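Local atomic coordinates of PhiH1 repressor-like protein (Haloarcula marismortui ATCC 43049, PDB entry 3B73), a protein that is of unknown function but, as a winged helix-turn-helix protein resembling a phage repressor, probably binds DNA and regulates transcription. Residues D16-I21 with S47-K52. Numbering follows the deposited sequence.
Sequences DRILEI and SRRLKK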
loop_
_atom_site.group_PDB
_atom_site.type_symbol
_atom_site.label_atom_id
_atom_site.label_comp_id
_atom_site.label_asym_id
_atom_site.label_seq_id
_atom_site.Cartn_x
_atom_site.Cartn_y
_atom_site.Cartn_z
ATOM N N ASP B 16 -2.482 -3.471 -2.902
ATOM C CA ASP B 16 -1.441 -2.848 -3.721
ATOM C C ASP B 16 -0.489 -3.939 -4.170
ATOM O O ASP B 16 -0.076 -3.978 -5.336
ATOM C CB ASP B 16 -0.662 -1.762 -2.948
ATOM C CG ASP B 16 -1.297 -0.370 -3.067
ATOM O OD1 ASP B 16 -2.466 -0.252 -3.485
ATOM O OD2 ASP B 16 -0.637 0.619 -2.711
ATOM N N ARG B 17 -0.171 -4.842 -3.248
ATOM C CA ARG B 17 0.720 -5.955 -3.562
ATOM C C ARG B 17 0.131 -6.816 -4.654
ATOM O O ARG B 17 0.791 -7.114 -5.649
ATOM C CB ARG B 17 1.008 -6.814 -2.331
ATOM C CG ARG B 17 1.719 -6.068 -1.234
ATOM C CD ARG B 17 3.012 -5.431 -1.721
ATOM N NE ARG B 17 3.352 -4.412 -0.759
ATOM C CZ ARG B 17 3.240 -3.111 -0.977
ATOM N NH1 ARG B 17 2.882 -2.648 -2.161
ATOM N NH2 ARG B 17 3.522 -2.274 -0.002
ATOM N N ILE B 18 -1.129 -7.202 -4.494
ATOM C CA ILE B 18 -1.750 -8.015 -5.522
ATOM C C ILE B 18 -1.753 -7.275 -6.850
ATOM O O ILE B 18 -1.409 -7.852 -7.871
ATOM C CB ILE B 18 -3.166 -8.402 -5.145
ATOM C CG1 ILE B 18 -3.126 -9.334 -3.931
ATOM C CG2 ILE B 18 -3.870 -9.014 -6.345
ATOM C CD1 ILE B 18 -4.413 -9.426 -3.233
ATOM N N LEU B 19 -2.136 -5.999 -6.850
ATOM C CA LEU B 19 -2.148 -5.263 -8.114
ATOM C C LEU B 19 -0.758 -5.224 -8.757
ATOM O O LEU B 19 -0.621 -5.415 -9.959
ATOM C CB LEU B 19 -2.698 -3.847 -7.943
ATOM C CG LEU B 19 -4.211 -3.770 -7.818
ATOM C CD1 LEU B 19 -4.598 -2.397 -7.341
ATOM C CD2 LEU B 19 -4.907 -4.123 -9.156
ATOM N N GLU B 20 0.266 -4.997 -7.941
ATOM C CA GLU B 20 1.650 -4.900 -8.410
ATOM C C GLU B 20 2.119 -6.225 -9.010
ATOM O O GLU B 20 2.807 -6.255 -10.029
ATOM C CB GLU B 20 2.582 -4.465 -7.266
ATOM C CG GLU B 20 2.368 -3.000 -6.863
ATOM C CD GLU B 20 2.923 -2.651 -5.485
ATOM O OE1 GLU B 20 2.871 -1.455 -5.138
ATOM O OE2 GLU B 20 3.407 -3.548 -4.747
ATOM N N ILE B 21 1.719 -7.322 -8.387
ATOM C CA ILE B 21 2.132 -8.629 -8.858
ATOM C C ILE B 21 1.444 -8.964 -10.167
ATOM O O ILE B 21 2.071 -9.443 -11.110
ATOM C CB ILE B 21 1.867 -9.723 -7.810
ATOM C CG1 ILE B 21 2.949 -9.668 -6.725
ATOM C CG2 ILE B 21 1.856 -11.094 -8.469
ATOM C CD1 ILE B 21 2.534 -10.339 -5.398
ATOM N N SER B 47 -8.280 -14.594 -2.362
ATOM C CA SER B 47 -9.527 -14.695 -3.130
ATOM C C SER B 47 -10.496 -13.565 -2.809
ATOM O O SER B 47 -11.122 -12.987 -3.715
ATOM C CB SER B 47 -10.217 -16.041 -2.901
ATOM O OG SER B 47 -9.536 -17.060 -3.608
ATOM N N ARG B 48 -10.634 -13.265 -1.521
ATOM C CA ARG B 48 -11.486 -12.159 -1.084
ATOM C C ARG B 48 -11.032 -10.817 -1.664
ATOM O O ARG B 48 -11.846 -10.068 -2.199
ATOM C CB ARG B 48 -11.536 -12.094 0.443
ATOM C CG ARG B 48 -12.727 -12.831 1.021
ATOM C CD ARG B 48 -12.700 -12.871 2.548
ATOM N NE ARG B 48 -12.065 -14.086 3.053
ATOM C CZ ARG B 48 -11.035 -14.097 3.891
ATOM N NH1 ARG B 48 -10.532 -12.948 4.326
ATOM N NH2 ARG B 48 -10.516 -15.252 4.303
ATOM N N ARG B 49 -9.735 -10.528 -1.573
ATOM C CA ARG B 49 -9.191 -9.295 -2.131
ATOM C C ARG B 49 -9.329 -9.262 -3.647
ATOM O O ARG B 49 -9.657 -8.216 -4.230
ATOM C CB ARG B 49 -7.726 -9.099 -1.730
ATOM C CG ARG B 49 -7.517 -8.981 -0.235
ATOM C CD ARG B 49 -8.638 -8.241 0.466
ATOM N NE ARG B 49 -8.829 -6.859 0.016
ATOM C CZ ARG B 49 -9.733 -6.043 0.548
ATOM N NH1 ARG B 49 -10.506 -6.488 1.529
ATOM N NH2 ARG B 49 -9.882 -4.795 0.114
ATOM N N LEU B 50 -9.095 -10.398 -4.300
ATOM C CA LEU B 50 -9.300 -10.452 -5.758
ATOM C C LEU B 50 -10.742 -10.066 -6.125
ATOM O O LEU B 50 -10.982 -9.249 -7.038
ATOM C CB LEU B 50 -8.948 -11.836 -6.325
ATOM C CG LEU B 50 -7.450 -12.172 -6.343
ATOM C CD1 LEU B 50 -7.251 -13.648 -6.644
ATOM C CD2 LEU B 50 -6.674 -11.280 -7.348
ATOM N N LYS B 51 -11.700 -10.661 -5.416
ATOM C CA LYS B 51 -13.113 -10.392 -5.675
ATOM C C LYS B 51 -13.375 -8.901 -5.475
ATOM O O LYS B 51 -14.096 -8.273 -6.262
ATOM C CB LYS B 51 -14.005 -11.247 -4.763
ATOM C CG LYS B 51 -15.372 -11.611 -5.349
ATOM C CD LYS B 51 -16.426 -10.566 -5.008
ATOM C CE LYS B 51 -17.827 -10.997 -5.442
ATOM N NZ LYS B 51 -18.858 -9.992 -5.024
ATOM N N LYS B 52 -12.747 -8.334 -4.444
ATOM C CA LYS B 52 -12.948 -6.924 -4.109
ATOM C C LYS B 52 -12.362 -6.002 -5.184
ATOM O O LYS B 52 -13.021 -5.079 -5.650
ATOM C CB LYS B 52 -12.308 -6.609 -2.764
ATOM C CG LYS B 52 -12.906 -5.406 -2.044
ATOM C CD LYS B 52 -14.099 -5.833 -1.222
ATOM C CE LYS B 52 -14.606 -4.717 -0.348
ATOM N NZ LYS B 52 -15.994 -5.019 0.095
#
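In I18 the CG2 methyl stands anti to the backbone N while CG1 lies beside it (chi1 -66°), and a nearly extended chi2 of 162° brings CD1 toward R49, leaving CG2 to face L50. CD1 meets the root of R49, 3.7 Å from its CB, the two side chains crossing at about a right angle. CG2 of I18 meets CD2 of L50 at 3.7 Å. L50 sets out along the flank of its helix rather than straight across, and its CD2 branch swings back to I18. The nearest pair of CA atoms is here, 7.9 Å between those of I18 and L50.

The contact joins helix 13-25 to helix 43-55 near the centre of the chain, within its winged helix-turn-helix fold; helix 43-55 follows helix 30-34 and, by its place in the fold, probably serves as the recognition helix. L33 touches both I18 and L50, and L59 of strand 59-62 also packs on L50. R49 lends only the start of its chain: bends at chi2 and chi3 lead the guanidinium away from I18, to a salt bridge with D15 and a hydrogen bond to W10 O, and CB of K52 lies over the rim of one face of the R49 guanidinium, 4.1 Å above its plane. On helix 13-25, R17 NH1 makes a bent, salt-bridging hydrogen bond to E20 OE2 (2.8 Å) on the syn side, the donor 30° out of the carboxylate plane, while R17 NH2 forms a salt bridge with D16 of the second subunit.

No hydrogen bond or salt bridge links the two segments. Their small buried interface, 116 Å², therefore rests on aliphatic packing around I18, while the charge of R49, the one ionic group among the three touching residues, is paired outside the segments.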